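Local coordinates for malonyl CoA-acyl carrier protein transacylase (Clostridium perfringens, PDB 3PTW), which probably catalyses the transfer of malonyl groups from malonyl-CoA to acyl carrier protein, a step that supplies fatty acid synthesis, at residues I154-N159 and F198-M202; E126-M131 and V194-F198; M227-E233 and P252-D258; S91-Y95 and L112-R116; Q11-V16 and L56-T62. All coordinates share one frame; numbering follows the deposited sequence.

Contacts 1, 3, 4 and 5 border what is probably the active site of this acyl transferase. Contact 4 holds Ser-91 of the nucleophile-elbow pattern. His-199 of contact 1 brings NE2 to 3.3 Å from Ser-91 OG. Asn-229 of contact 3 steadies the same turn, with OD1 2.7 Å from Ser-91 N. Contacts 1 and 2 share Phe-198, and their centres are 10 Å apart. The Phe-198 ring also reaches Gln-11 of contact 5, CE2 to NE2 3.2 Å. A salt bridge from Lys-114 to Glu-60 ties contact 4 to contact 5. Contacts 2 and 3 do not touch, their nearest atoms being about 7 Å apart.

Contact 1 of 5, residues I154-N159 and F198-M202; sequences IVEGAN and FHCSM
Edge strand 155-162 of the small antiparallel sheet packs here, through Glu-156 and Ala-158, on the loop that carries His-199. The position of His-199 is consistent with the catalytic histidine of this acyl transferase family. Glu-156 grips Ser-201 with both carboxylate oxygens. Its OE1 accepts from Ser-201 N at 2.9 Å, with an N-H...O angle of 155°. Its OE2 accepts from Ser-201 OG at 3.0 Å. Both donors come from above the carboxylate plane. Ser-201 OG sits between its own backbone N and carbonyl carbon (chi1 73°), which turns the hydroxyl back to the same acid that holds the amide. Cys-200 CB lies against Glu-156 OE1 at 3.3 Å. Further along, Ala-158 O rests 3.5 Å from His-199 CB. Ala-158 O and Asn-159 OD1 approach the imidazole obliquely. One water sits between Gly-157 O and His-199 O, two acceptors, and can donate to either. At the far end Ile-154 and Met-202 slide past each other in opposite directions, with CD1 of Ile-154 4.0 Å from CG of Met-202. His-199 ND1 bonds to Gln-248 O, and its ring touches Ser-91. Ala-158 and Asn-159 form a classic beta bulge facing Val-167 of strand 165-169, while Val-155 turns to helix 139-149 on the other side of the strand.

Contact 2 of 5, residues E126-M131 and V194-F198; sequences EGIGGM and VSAPF
The flat ring of Phe-198 is approached by the thioether of Met-131, a Met-aromatic contact between strand 129-135 of the small antiparallel sheet and the loop that leads to helix 204-214. Met-131 SD lies 5.2 Å from the ring centroid and 52° off the ring normal, so it comes in obliquely. The two side chains cross aslant. The bend of Met-131 at its last torsion (chi3 88°) brings the methyl group round to the root of the ring, with CE 3.8 Å from Phe-198 CB. Beyond this contact, Met-120 and Gln-121 of helix 106-122 also touch the phenylalanine side chain, and Gln-11 and Leu-203 touch it from loops.

The pyrrolidine of Pro-197 lies against the glycine pair 129-130. Pro-197 CD is 4.0 Å from Gly-129 C. Gly-129 has no side chain, and Pro-197 CG lies 4.0 Å from its CA. Pro-197 is the centre of an inverse gamma turn, closed by Phe-198 N bonding to Ala-196 O. The turn presents Ala-196 O to Met-131 CG at 3.6 Å.

The segments share no direct hydrogen bond. A water near the more exposed end accepts from Gly-129 N and lies in reach of Ser-195 O, to which it probably donates. Gly-130 is backbone-bonded to Gly-170, next to strand 165-169. Further in, Pro-197 CA makes a CA-H...O contact with Gly-130 O at 3.6 Å.

Contact 3 of 5, residues M227-E233 and P252-D258; sequences MSNVKGE and PVLFIND
Asn-229 and Asp-258 form the tight part of this contact, where the turn after strand 225-228 meets the start of helix 255-264. Asn-229 ND2 donates to Asp-258 OD2 at 2.8 Å, nearly along the C-O axis and within the plane of the amide. The amide and carboxylate planes are 32° apart. Val-253 CG1 packs beside the amide, 3.5 Å from Asn-229 CG. Asn-229 O accepts from Leu-254 N at 2.9 Å, with an angle of 163°, and Leu-254 is the N-cap of the helix. Leu-254 CD2 leans on Val-230 O at 3.4 Å. Gly-232 has positive phi and belongs to a G1 bulge; Asn-257 CB packs 3.5 Å from Gly-232 O.

The other side is looser and wetter. A water donates to Val-230 O and Pro-252 O and spans the distance between them. Lys-231 turns away to a salt bridge with Asp-239.

Outside the two segments, Asn-229 ND2 also bonds to Gly-89 O, while OD1 takes Ser-91 N. The amide thus has a fixed orientation and ties the turn at Ser-91 to this helix. Asp-258 OD1 lies only 2.8 Å from Ser-228 O. Two oxygens so close would be consistent with a proton on the buried carboxyl group, which suggests that its surroundings raise its pKa.

Contact 4 of 5, residues S91-Y95 and L112-R116; sequences SLGEY and LVKKR
Arg-116 reaches Ser-91 at the nucleophile-elbow pattern, the strained turn that leads into helix 93-100. Arg-116 NH2 donates to Ser-91 OG at 3.1 Å, close to straight at 168° and in the guanidinium plane. Ser-91 is probably the nucleophile, as in relatives, and the arginine probably receives the malonyl carboxylate. With CG swung opposite the backbone N (chi1 172°) and the chain extended to NE, Arg-116 spans from helix 106-122 to the turn. On the way it crosses Tyr-95 obliquely, with NE 3.3 Å from CE2. The ring and guanidinium planes are 64° apart.

Next to this pair, Val-113 CG1 makes a CH-pi contact over one face of the Tyr-95 ring, 3.9 Å from its centroid. The same methyl group meets Leu-92 CD1 at 3.8 Å. Leu-112 CD2 closes the packing near Tyr-95 CE1.

Farther out, Gln-63 holds Arg-116 NH1 and Gln-248 holds NH2, so the guanidinium is fixed from several directions. A water accepts from Arg-116 NH1 and also bonds with Ser-91 OG. A second water, lying in the guanidinium plane, accepts from Arg-116 NE and from Tyr-95 OH, the latter at 2.6 Å.

Contact 5 of 5, residues Q11-V16 and L56-T62; sequences QGAQYV and LNKTEFT
Hydrogen bonding centres on Gln-14, whose NE2 donates to Asn-57 OD1 at 2.8 Å. The loop after strand 4-8 is joined to the turn just ahead of helix 59-79. The bond is on a lone pair of Asn-57 OD1, and the two amide planes are 60° apart. Gln-14 OE1 accepts from Gly-12 N within the loop, so both ends of the amide are used. The side chain is folded at chi2 (-78°), which brings the amide back over its own loop.

Thr-62 OG1 donates to Leu-56 O at 2.6 Å, from above the carbonyl plane. Lys-58 is the N-cap, and its O accepts from both Phe-61 N and Thr-62 N.

Van der Waals contacts fill the rest. Thr-62 CG2 packs against Gln-14 OE1 at 3.3 Å, the side chains crossing at about a right angle. Thr-59 CG2 meets Gln-11 NE2 at 3.4 Å. Leu-56 CD2 lies 3.7 Å from Tyr-15 O and 4.3 Å from Val-16 CG2, the apolar pair.

With its rotation set by two bonds, the Gln-14 amide holds the Gly-12 backbone in place. This steadies the loop next to Gln-11, whose backbone N probably serves in the oxyanion hole, as in relatives.

Contact 1 of 5, residues I154-N159 and F198-M202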
# COMPACT_ATOMS: atom_id res chain seq x y z
N ILE A 154 -2.88 -24.72 -0.89
CA ILE A 154 -3.15 -23.46 -0.19
C ILE A 154 -3.78 -22.37 -1.06
O ILE A 154 -3.20 -21.91 -2.05
CB ILE A 154 -1.88 -22.91 0.51
CG1 ILE A 154 -1.54 -23.80 1.72
CG2 ILE A 154 -2.07 -21.43 0.92
CD1 ILE A 154 -0.13 -23.65 2.24
N VAL A 155 -4.99 -21.97 -0.67
CA VAL A 155 -5.61 -20.77 -1.22
C VAL A 155 -6.31 -20.00 -0.09
O VAL A 155 -7.06 -20.57 0.71
CB VAL A 155 -6.55 -21.10 -2.42
CG1 VAL A 155 -7.38 -22.34 -2.13
CG2 VAL A 155 -7.42 -19.91 -2.81
N GLU A 156 -6.03 -18.70 -0.04
CA GLU A 156 -6.50 -17.83 1.02
C GLU A 156 -6.83 -16.46 0.42
O GLU A 156 -6.32 -16.12 -0.65
CB GLU A 156 -5.40 -17.70 2.11
CG GLU A 156 -4.99 -19.03 2.79
CD GLU A 156 -3.88 -18.88 3.85
OE1 GLU A 156 -3.37 -17.75 4.04
OE2 GLU A 156 -3.52 -19.89 4.50
N GLY A 157 -7.71 -15.70 1.08
CA GLY A 157 -7.94 -14.31 0.69
C GLY A 157 -6.66 -13.50 0.92
O GLY A 157 -5.99 -13.70 1.93
N ALA A 158 -6.32 -12.63 -0.03
CA ALA A 158 -5.08 -11.85 0.02
C ALA A 158 -5.34 -10.33 0.06
O ALA A 158 -4.65 -9.58 0.77
CB ALA A 158 -4.16 -12.21 -1.19
N ASN A 159 -6.34 -9.88 -0.71
CA ASN A 159 -6.75 -8.48 -0.72
C ASN A 159 -8.26 -8.35 -0.80
O ASN A 159 -8.92 -9.13 -1.48
CB ASN A 159 -6.12 -7.73 -1.90
CG ASN A 159 -4.62 -7.85 -1.93
OD1 ASN A 159 -3.92 -6.97 -1.48
ND2 ASN A 159 -4.11 -8.96 -2.46
N PHE A 198 1.79 -13.28 -2.18
CA PHE A 198 1.72 -12.30 -1.11
C PHE A 198 0.43 -12.48 -0.29
O PHE A 198 -0.61 -12.88 -0.82
CB PHE A 198 1.79 -10.87 -1.66
CG PHE A 198 3.14 -10.47 -2.22
CD1 PHE A 198 4.30 -11.18 -1.90
CD2 PHE A 198 3.25 -9.34 -3.03
CE1 PHE A 198 5.54 -10.79 -2.42
CE2 PHE A 198 4.49 -8.94 -3.54
CZ PHE A 198 5.64 -9.67 -3.24
N HIS A 199 0.53 -12.19 1.00
CA HIS A 199 -0.60 -12.13 1.92
C HIS A 199 -1.34 -13.43 2.19
O HIS A 199 -2.52 -13.42 2.54
CB HIS A 199 -1.56 -11.02 1.51
CG HIS A 199 -0.89 -9.69 1.35
ND1 HIS A 199 -0.41 -8.97 2.42
CD2 HIS A 199 -0.61 -8.96 0.24
CE1 HIS A 199 0.14 -7.85 1.97
NE2 HIS A 199 0.03 -7.82 0.66
N CYS A 200 -0.65 -14.55 2.03
CA CYS A 200 -1.14 -15.82 2.56
C CYS A 200 -0.10 -16.45 3.48
O CYS A 200 1.03 -15.97 3.58
CB CYS A 200 -1.57 -16.80 1.45
SG CYS A 200 -0.21 -17.49 0.52
N SER A 201 -0.51 -17.53 4.14
CA SER A 201 0.33 -18.25 5.09
C SER A 201 1.68 -18.73 4.50
O SER A 201 2.61 -19.04 5.25
CB SER A 201 -0.45 -19.44 5.66
OG SER A 201 -0.58 -20.45 4.67
N MET A 202 1.78 -18.79 3.18
CA MET A 202 3.04 -19.21 2.54
C MET A 202 4.17 -18.23 2.76
O MET A 202 5.33 -18.57 2.57
CB MET A 202 2.84 -19.45 1.04
CG MET A 202 1.97 -20.65 0.72
SD MET A 202 1.56 -20.73 -1.02
CE MET A 202 3.07 -21.45 -1.68
O HOH W 1 -4.36 -14.89 3.92

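Contact 2 of 5, residues E126-M131 and V194-F198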
# COMPACT_ATOMS: atom_id res chain seq x y z
N GLU A 126 10.21 -19.39 -7.13
CA GLU A 126 9.54 -18.96 -8.36
C GLU A 126 8.77 -20.12 -8.99
O GLU A 126 9.29 -21.23 -9.10
CB GLU A 126 10.58 -18.43 -9.35
CG GLU A 126 10.01 -17.68 -10.55
CD GLU A 126 11.09 -16.90 -11.31
OE1 GLU A 126 10.97 -15.66 -11.40
OE2 GLU A 126 12.06 -17.53 -11.81
N GLY A 127 7.53 -19.85 -9.38
CA GLY A 127 6.71 -20.83 -10.09
C GLY A 127 5.85 -21.75 -9.24
O GLY A 127 5.18 -22.64 -9.77
N ILE A 128 5.83 -21.54 -7.92
CA ILE A 128 4.98 -22.40 -7.09
C ILE A 128 3.71 -21.73 -6.58
O ILE A 128 2.66 -22.38 -6.44
CB ILE A 128 5.77 -23.17 -5.97
CG1 ILE A 128 5.37 -22.69 -4.57
CG2 ILE A 128 7.30 -23.20 -6.23
CD1 ILE A 128 5.55 -23.73 -3.50
N GLY A 129 3.80 -20.43 -6.32
CA GLY A 129 2.68 -19.68 -5.79
C GLY A 129 2.43 -18.46 -6.65
O GLY A 129 3.30 -18.06 -7.41
N GLY A 130 1.25 -17.88 -6.53
CA GLY A 130 0.88 -16.70 -7.31
C GLY A 130 -0.31 -15.97 -6.72
O GLY A 130 -0.66 -16.18 -5.56
N MET A 131 -0.91 -15.10 -7.52
CA MET A 131 -2.07 -14.33 -7.06
C MET A 131 -3.10 -14.25 -8.16
O MET A 131 -2.76 -14.23 -9.36
CB MET A 131 -1.65 -12.94 -6.59
CG MET A 131 -0.66 -12.96 -5.42
SD MET A 131 -0.09 -11.31 -4.96
CE MET A 131 -1.38 -10.85 -3.79
N VAL A 194 2.24 -11.87 -11.17
CA VAL A 194 3.16 -11.82 -10.04
C VAL A 194 3.58 -13.26 -9.80
O VAL A 194 2.80 -14.17 -10.06
CB VAL A 194 2.48 -11.25 -8.75
CG1 VAL A 194 3.47 -11.20 -7.58
CG2 VAL A 194 1.92 -9.86 -9.01
N SER A 195 4.79 -13.47 -9.31
CA SER A 195 5.26 -14.83 -9.04
C SER A 195 5.40 -15.17 -7.55
O SER A 195 6.02 -16.18 -7.20
CB SER A 195 6.55 -15.13 -9.81
OG SER A 195 7.51 -14.10 -9.65
N ALA A 196 4.83 -14.33 -6.68
CA ALA A 196 4.91 -14.54 -5.24
C ALA A 196 3.53 -14.46 -4.59
O ALA A 196 2.81 -13.51 -4.82
CB ALA A 196 5.85 -13.54 -4.60
N PRO A 197 3.17 -15.47 -3.76
CA PRO A 197 1.86 -15.52 -3.11
C PRO A 197 1.76 -14.59 -1.91
O PRO A 197 1.65 -15.05 -0.76
CB PRO A 197 1.74 -16.98 -2.68
CG PRO A 197 3.14 -17.43 -2.48
CD PRO A 197 4.00 -16.64 -3.43
N PHE A 198 1.79 -13.28 -2.18
CA PHE A 198 1.72 -12.30 -1.11
C PHE A 198 0.43 -12.48 -0.29
O PHE A 198 -0.61 -12.88 -0.82
CB PHE A 198 1.79 -10.87 -1.66
CG PHE A 198 3.14 -10.47 -2.22
CD1 PHE A 198 4.30 -11.18 -1.90
CD2 PHE A 198 3.25 -9.34 -3.03
CE1 PHE A 198 5.54 -10.79 -2.42
CE2 PHE A 198 4.49 -8.94 -3.54
CZ PHE A 198 5.64 -9.67 -3.24
O HOH W 2 6.03 -18.49 -6.20

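Contact 3 of 5, residues M227-E233 and P252-D258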
# COMPACT_ATOMS: atom_id res chain seq x y z
N MET A 227 -4.73 3.34 9.80
CA MET A 227 -5.52 2.12 9.66
C MET A 227 -4.61 0.92 9.42
O MET A 227 -3.64 0.97 8.63
CB MET A 227 -6.56 2.23 8.53
CG MET A 227 -7.56 3.36 8.70
SD MET A 227 -8.50 3.19 10.24
CE MET A 227 -9.48 4.68 10.31
N SER A 228 -4.92 -0.17 10.13
CA SER A 228 -4.19 -1.41 9.94
C SER A 228 -4.87 -2.27 8.88
O SER A 228 -6.07 -2.54 8.98
CB SER A 228 -4.07 -2.18 11.26
OG SER A 228 -3.86 -3.58 11.03
N ASN A 229 -4.08 -2.68 7.88
CA ASN A 229 -4.52 -3.62 6.84
C ASN A 229 -4.94 -4.96 7.44
O ASN A 229 -5.88 -5.60 6.95
CB ASN A 229 -3.40 -3.87 5.79
CG ASN A 229 -3.13 -2.68 4.83
OD1 ASN A 229 -2.08 -2.65 4.17
ND2 ASN A 229 -4.06 -1.74 4.74
N VAL A 230 -4.23 -5.41 8.47
CA VAL A 230 -4.55 -6.69 9.13
C VAL A 230 -5.89 -6.61 9.87
O VAL A 230 -6.73 -7.51 9.75
CB VAL A 230 -3.44 -7.15 10.13
CG1 VAL A 230 -3.93 -8.31 11.02
CG2 VAL A 230 -2.20 -7.58 9.38
N LYS A 231 -6.06 -5.54 10.65
CA LYS A 231 -7.21 -5.37 11.53
C LYS A 231 -8.49 -4.96 10.79
O LYS A 231 -9.59 -5.31 11.21
CB LYS A 231 -6.89 -4.30 12.59
CG LYS A 231 -5.89 -4.74 13.68
CD LYS A 231 -5.72 -3.65 14.77
CE LYS A 231 -7.02 -3.43 15.54
NZ LYS A 231 -6.88 -2.34 16.54
N GLY A 232 -8.32 -4.20 9.70
CA GLY A 232 -9.44 -3.54 9.03
C GLY A 232 -9.96 -2.35 9.83
O GLY A 232 -11.13 -1.99 9.73
N GLU A 233 -9.08 -1.75 10.64
CA GLU A 233 -9.44 -0.65 11.54
C GLU A 233 -8.18 -0.05 12.14
O GLU A 233 -7.07 -0.52 11.88
CB GLU A 233 -10.40 -1.11 12.65
CG GLU A 233 -9.92 -2.28 13.48
CD GLU A 233 -10.96 -2.80 14.46
OE1 GLU A 233 -12.17 -2.68 14.18
OE2 GLU A 233 -10.56 -3.36 15.50
N PRO A 252 -4.70 -11.33 5.03
CA PRO A 252 -5.46 -10.51 4.11
C PRO A 252 -5.28 -9.00 4.35
O PRO A 252 -5.24 -8.55 5.50
CB PRO A 252 -6.92 -10.90 4.43
CG PRO A 252 -6.83 -12.30 4.89
CD PRO A 252 -5.57 -12.32 5.71
N VAL A 253 -5.17 -8.25 3.26
CA VAL A 253 -5.22 -6.78 3.30
C VAL A 253 -6.68 -6.32 3.27
O VAL A 253 -7.32 -6.33 2.21
CB VAL A 253 -4.41 -6.15 2.16
CG1 VAL A 253 -4.47 -4.61 2.21
CG2 VAL A 253 -2.97 -6.62 2.22
N LEU A 254 -7.20 -5.94 4.43
CA LEU A 254 -8.57 -5.47 4.52
C LEU A 254 -8.67 -3.99 4.14
O LEU A 254 -9.13 -3.16 4.94
CB LEU A 254 -9.11 -5.73 5.94
CG LEU A 254 -9.67 -7.11 6.28
CD1 LEU A 254 -9.16 -8.23 5.41
CD2 LEU A 254 -9.49 -7.48 7.74
N PHE A 255 -8.24 -3.66 2.92
CA PHE A 255 -8.29 -2.26 2.44
C PHE A 255 -9.68 -1.65 2.44
O PHE A 255 -9.85 -0.48 2.83
CB PHE A 255 -7.69 -2.08 1.05
CG PHE A 255 -7.60 -0.61 0.61
CD1 PHE A 255 -6.60 0.22 1.12
CD2 PHE A 255 -8.50 -0.08 -0.31
CE1 PHE A 255 -6.51 1.57 0.73
CE2 PHE A 255 -8.42 1.26 -0.72
CZ PHE A 255 -7.41 2.08 -0.20
N ILE A 256 -10.68 -2.42 2.00
CA ILE A 256 -12.05 -1.91 1.97
C ILE A 256 -12.52 -1.52 3.39
O ILE A 256 -13.12 -0.45 3.56
CB ILE A 256 -13.08 -2.85 1.24
CG1 ILE A 256 -14.47 -2.19 1.21
CG2 ILE A 256 -13.16 -4.22 1.90
CD1 ILE A 256 -15.54 -2.97 0.45
N ASN A 257 -12.23 -2.36 4.38
CA ASN A 257 -12.62 -2.07 5.76
C ASN A 257 -11.92 -0.80 6.28
O ASN A 257 -12.53 0.03 6.98
CB ASN A 257 -12.32 -3.25 6.68
CG ASN A 257 -12.86 -4.58 6.14
OD1 ASN A 257 -12.38 -5.12 5.13
ND2 ASN A 257 -13.85 -5.12 6.82
N ASP A 258 -10.64 -0.66 5.92
CA ASP A 258 -9.84 0.52 6.28
C ASP A 258 -10.52 1.79 5.80
O ASP A 258 -10.72 2.72 6.58
CB ASP A 258 -8.42 0.44 5.68
CG ASP A 258 -7.53 -0.52 6.43
OD1 ASP A 258 -7.77 -0.77 7.64
OD2 ASP A 258 -6.55 -1.01 5.82
O HOH W 3 -6.36 -9.47 7.88

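Contact 4 of 5, residues S91-Y95 and L112-R116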
# COMPACT_ATOMS: atom_id res chain seq x y z
N SER A 91 -1.06 -2.59 1.70
CA SER A 91 0.20 -3.31 1.93
C SER A 91 1.36 -2.32 2.19
O SER A 91 1.51 -1.85 3.33
CB SER A 91 0.51 -4.32 0.81
OG SER A 91 1.73 -5.01 1.04
N LEU A 92 2.14 -1.99 1.17
CA LEU A 92 3.36 -1.19 1.36
C LEU A 92 3.12 0.22 1.91
O LEU A 92 3.88 0.69 2.77
CB LEU A 92 4.17 -1.09 0.07
CG LEU A 92 5.39 -0.15 0.13
CD1 LEU A 92 6.46 -0.65 1.11
CD2 LEU A 92 5.98 0.05 -1.25
N GLY A 93 2.09 0.90 1.41
CA GLY A 93 1.76 2.27 1.84
C GLY A 93 1.40 2.41 3.32
O GLY A 93 1.35 3.53 3.84
N GLU A 94 1.17 1.28 4.00
CA GLU A 94 0.97 1.29 5.45
C GLU A 94 2.22 1.80 6.15
O GLU A 94 2.13 2.47 7.18
CB GLU A 94 0.62 -0.11 5.98
CG GLU A 94 0.49 -0.20 7.51
CD GLU A 94 -0.49 -1.26 7.94
OE1 GLU A 94 -1.48 -1.49 7.19
OE2 GLU A 94 -0.28 -1.86 9.02
N TYR A 95 3.38 1.52 5.55
CA TYR A 95 4.65 2.08 6.05
C TYR A 95 4.73 3.60 5.91
O TYR A 95 5.15 4.27 6.85
CB TYR A 95 5.87 1.38 5.43
CG TYR A 95 6.05 -0.01 6.00
CD1 TYR A 95 6.88 -0.24 7.10
CD2 TYR A 95 5.36 -1.10 5.46
CE1 TYR A 95 7.03 -1.51 7.64
CE2 TYR A 95 5.51 -2.38 6.00
CZ TYR A 95 6.34 -2.57 7.08
OH TYR A 95 6.50 -3.83 7.64
N LEU A 112 14.06 -0.53 6.18
CA LEU A 112 13.23 -1.66 6.57
C LEU A 112 12.46 -2.29 5.40
O LEU A 112 12.44 -3.53 5.25
CB LEU A 112 12.25 -1.25 7.67
CG LEU A 112 11.40 -2.35 8.30
CD1 LEU A 112 12.28 -3.39 8.99
CD2 LEU A 112 10.41 -1.75 9.28
N VAL A 113 11.85 -1.46 4.56
CA VAL A 113 11.01 -2.00 3.48
C VAL A 113 11.82 -2.66 2.36
O VAL A 113 11.31 -3.52 1.64
CB VAL A 113 10.00 -0.97 2.91
CG1 VAL A 113 8.98 -0.54 4.00
CG2 VAL A 113 10.72 0.22 2.26
N LYS A 114 13.08 -2.26 2.22
CA LYS A 114 13.98 -2.93 1.29
C LYS A 114 14.16 -4.38 1.75
O LYS A 114 14.06 -5.30 0.96
CB LYS A 114 15.32 -2.18 1.20
CG LYS A 114 16.36 -2.84 0.30
CD LYS A 114 17.61 -1.95 0.21
CE LYS A 114 18.82 -2.74 -0.30
NZ LYS A 114 18.73 -2.91 -1.77
N LYS A 115 14.40 -4.55 3.06
CA LYS A 115 14.56 -5.88 3.63
C LYS A 115 13.28 -6.70 3.50
O LYS A 115 13.33 -7.86 3.11
CB LYS A 115 15.03 -5.79 5.10
CG LYS A 115 16.50 -5.35 5.22
CD LYS A 115 17.07 -5.60 6.61
CE LYS A 115 18.41 -4.88 6.84
NZ LYS A 115 18.29 -3.36 6.88
N ARG A 116 12.14 -6.07 3.80
CA ARG A 116 10.82 -6.67 3.70
C ARG A 116 10.55 -7.16 2.28
O ARG A 116 10.09 -8.29 2.08
CB ARG A 116 9.76 -5.63 4.10
CG ARG A 116 8.30 -6.03 3.86
CD ARG A 116 7.39 -4.83 4.21
NE ARG A 116 5.96 -5.13 4.22
CZ ARG A 116 5.17 -5.06 3.15
NH1 ARG A 116 5.66 -4.74 1.96
NH2 ARG A 116 3.88 -5.36 3.27
O HOH W 4 3.89 -5.04 -0.56
O HOH W 5 4.62 -5.36 6.84

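Contact 5 of 5, residues Q11-V16 and L56-T62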
# COMPACT_ATOMS: atom_id res chain seq x y z
N GLN A 11 2.93 -1.12 -3.97
CA GLN A 11 3.58 -1.90 -5.01
C GLN A 11 2.63 -2.04 -6.20
O GLN A 11 1.44 -2.25 -6.02
CB GLN A 11 4.05 -3.26 -4.45
CG GLN A 11 4.76 -4.17 -5.46
CD GLN A 11 5.67 -5.21 -4.81
OE1 GLN A 11 6.48 -4.90 -3.93
NE2 GLN A 11 5.55 -6.45 -5.27
N GLY A 12 3.17 -1.89 -7.41
CA GLY A 12 2.39 -2.02 -8.64
C GLY A 12 2.12 -0.70 -9.34
O GLY A 12 1.86 -0.68 -10.55
N ALA A 13 2.18 0.39 -8.59
CA ALA A 13 2.02 1.74 -9.15
C ALA A 13 3.34 2.43 -9.54
O ALA A 13 3.32 3.56 -10.05
CB ALA A 13 1.21 2.62 -8.19
N GLN A 14 4.47 1.79 -9.30
CA GLN A 14 5.77 2.40 -9.63
C GLN A 14 5.96 2.56 -11.14
O GLN A 14 5.42 1.79 -11.93
CB GLN A 14 6.94 1.62 -9.02
CG GLN A 14 7.29 0.29 -9.74
CD GLN A 14 6.35 -0.86 -9.39
OE1 GLN A 14 5.47 -0.73 -8.55
NE2 GLN A 14 6.55 -2.01 -10.04
N TYR A 15 6.74 3.57 -11.53
CA TYR A 15 7.13 3.78 -12.92
C TYR A 15 8.38 4.64 -12.98
O TYR A 15 8.65 5.44 -12.07
CB TYR A 15 6.00 4.44 -13.74
CG TYR A 15 5.49 5.77 -13.19
CD1 TYR A 15 6.01 7.00 -13.64
CD2 TYR A 15 4.47 5.79 -12.23
CE1 TYR A 15 5.53 8.22 -13.12
CE2 TYR A 15 3.99 6.99 -11.71
CZ TYR A 15 4.51 8.19 -12.15
OH TYR A 15 3.99 9.36 -11.61
N VAL A 16 9.16 4.45 -14.05
CA VAL A 16 10.37 5.23 -14.27
C VAL A 16 10.00 6.70 -14.40
O VAL A 16 9.12 7.07 -15.17
CB VAL A 16 11.11 4.75 -15.54
CG1 VAL A 16 12.43 5.50 -15.70
CG2 VAL A 16 11.35 3.25 -15.48
N LEU A 56 13.42 -1.36 -10.79
CA LEU A 56 12.17 -0.79 -10.27
C LEU A 56 11.02 -1.79 -10.08
O LEU A 56 10.17 -1.60 -9.21
CB LEU A 56 11.72 0.41 -11.11
CG LEU A 56 11.09 1.60 -10.37
CD1 LEU A 56 11.75 1.89 -9.01
CD2 LEU A 56 11.13 2.83 -11.25
N ASN A 57 11.01 -2.86 -10.88
CA ASN A 57 9.98 -3.90 -10.72
C ASN A 57 10.45 -5.12 -9.92
O ASN A 57 9.74 -6.13 -9.84
CB ASN A 57 9.41 -4.33 -12.08
CG ASN A 57 8.84 -3.16 -12.88
OD1 ASN A 57 8.12 -2.30 -12.35
ND2 ASN A 57 9.15 -3.13 -14.17
N LYS A 58 11.64 -5.02 -9.34
CA LYS A 58 12.11 -6.02 -8.38
C LYS A 58 11.71 -5.58 -6.97
O LYS A 58 12.15 -4.53 -6.49
CB LYS A 58 13.62 -6.22 -8.51
CG LYS A 58 14.08 -7.48 -9.30
CD LYS A 58 13.24 -7.78 -10.56
CE LYS A 58 13.60 -6.90 -11.76
NZ LYS A 58 14.98 -7.15 -12.27
N THR A 59 10.88 -6.38 -6.30
CA THR A 59 10.20 -5.96 -5.06
C THR A 59 11.14 -5.42 -3.96
O THR A 59 10.84 -4.39 -3.34
CB THR A 59 9.25 -7.07 -4.51
OG1 THR A 59 9.98 -7.99 -3.69
CG2 THR A 59 8.60 -7.84 -5.65
N GLU A 60 12.27 -6.10 -3.73
CA GLU A 60 13.31 -5.54 -2.85
C GLU A 60 13.61 -4.05 -3.12
O GLU A 60 13.80 -3.26 -2.19
CB GLU A 60 14.59 -6.34 -2.95
CG GLU A 60 15.64 -5.85 -1.97
CD GLU A 60 16.97 -6.54 -2.11
OE1 GLU A 60 17.03 -7.59 -2.77
OE2 GLU A 60 17.95 -6.03 -1.53
N PHE A 61 13.63 -3.68 -4.40
CA PHE A 61 13.92 -2.31 -4.79
C PHE A 61 12.69 -1.42 -4.98
O PHE A 61 12.74 -0.23 -4.68
CB PHE A 61 14.83 -2.29 -6.02
CG PHE A 61 16.23 -2.73 -5.71
CD1 PHE A 61 17.20 -1.80 -5.36
CD2 PHE A 61 16.58 -4.09 -5.73
CE1 PHE A 61 18.50 -2.19 -5.05
CE2 PHE A 61 17.89 -4.50 -5.42
CZ PHE A 61 18.84 -3.56 -5.09
N THR A 62 11.60 -2.01 -5.48
CA THR A 62 10.31 -1.33 -5.61
C THR A 62 9.86 -0.66 -4.31
O THR A 62 9.38 0.48 -4.32
CB THR A 62 9.19 -2.32 -6.04
OG1 THR A 62 9.64 -3.12 -7.13
CG2 THR A 62 7.92 -1.58 -6.45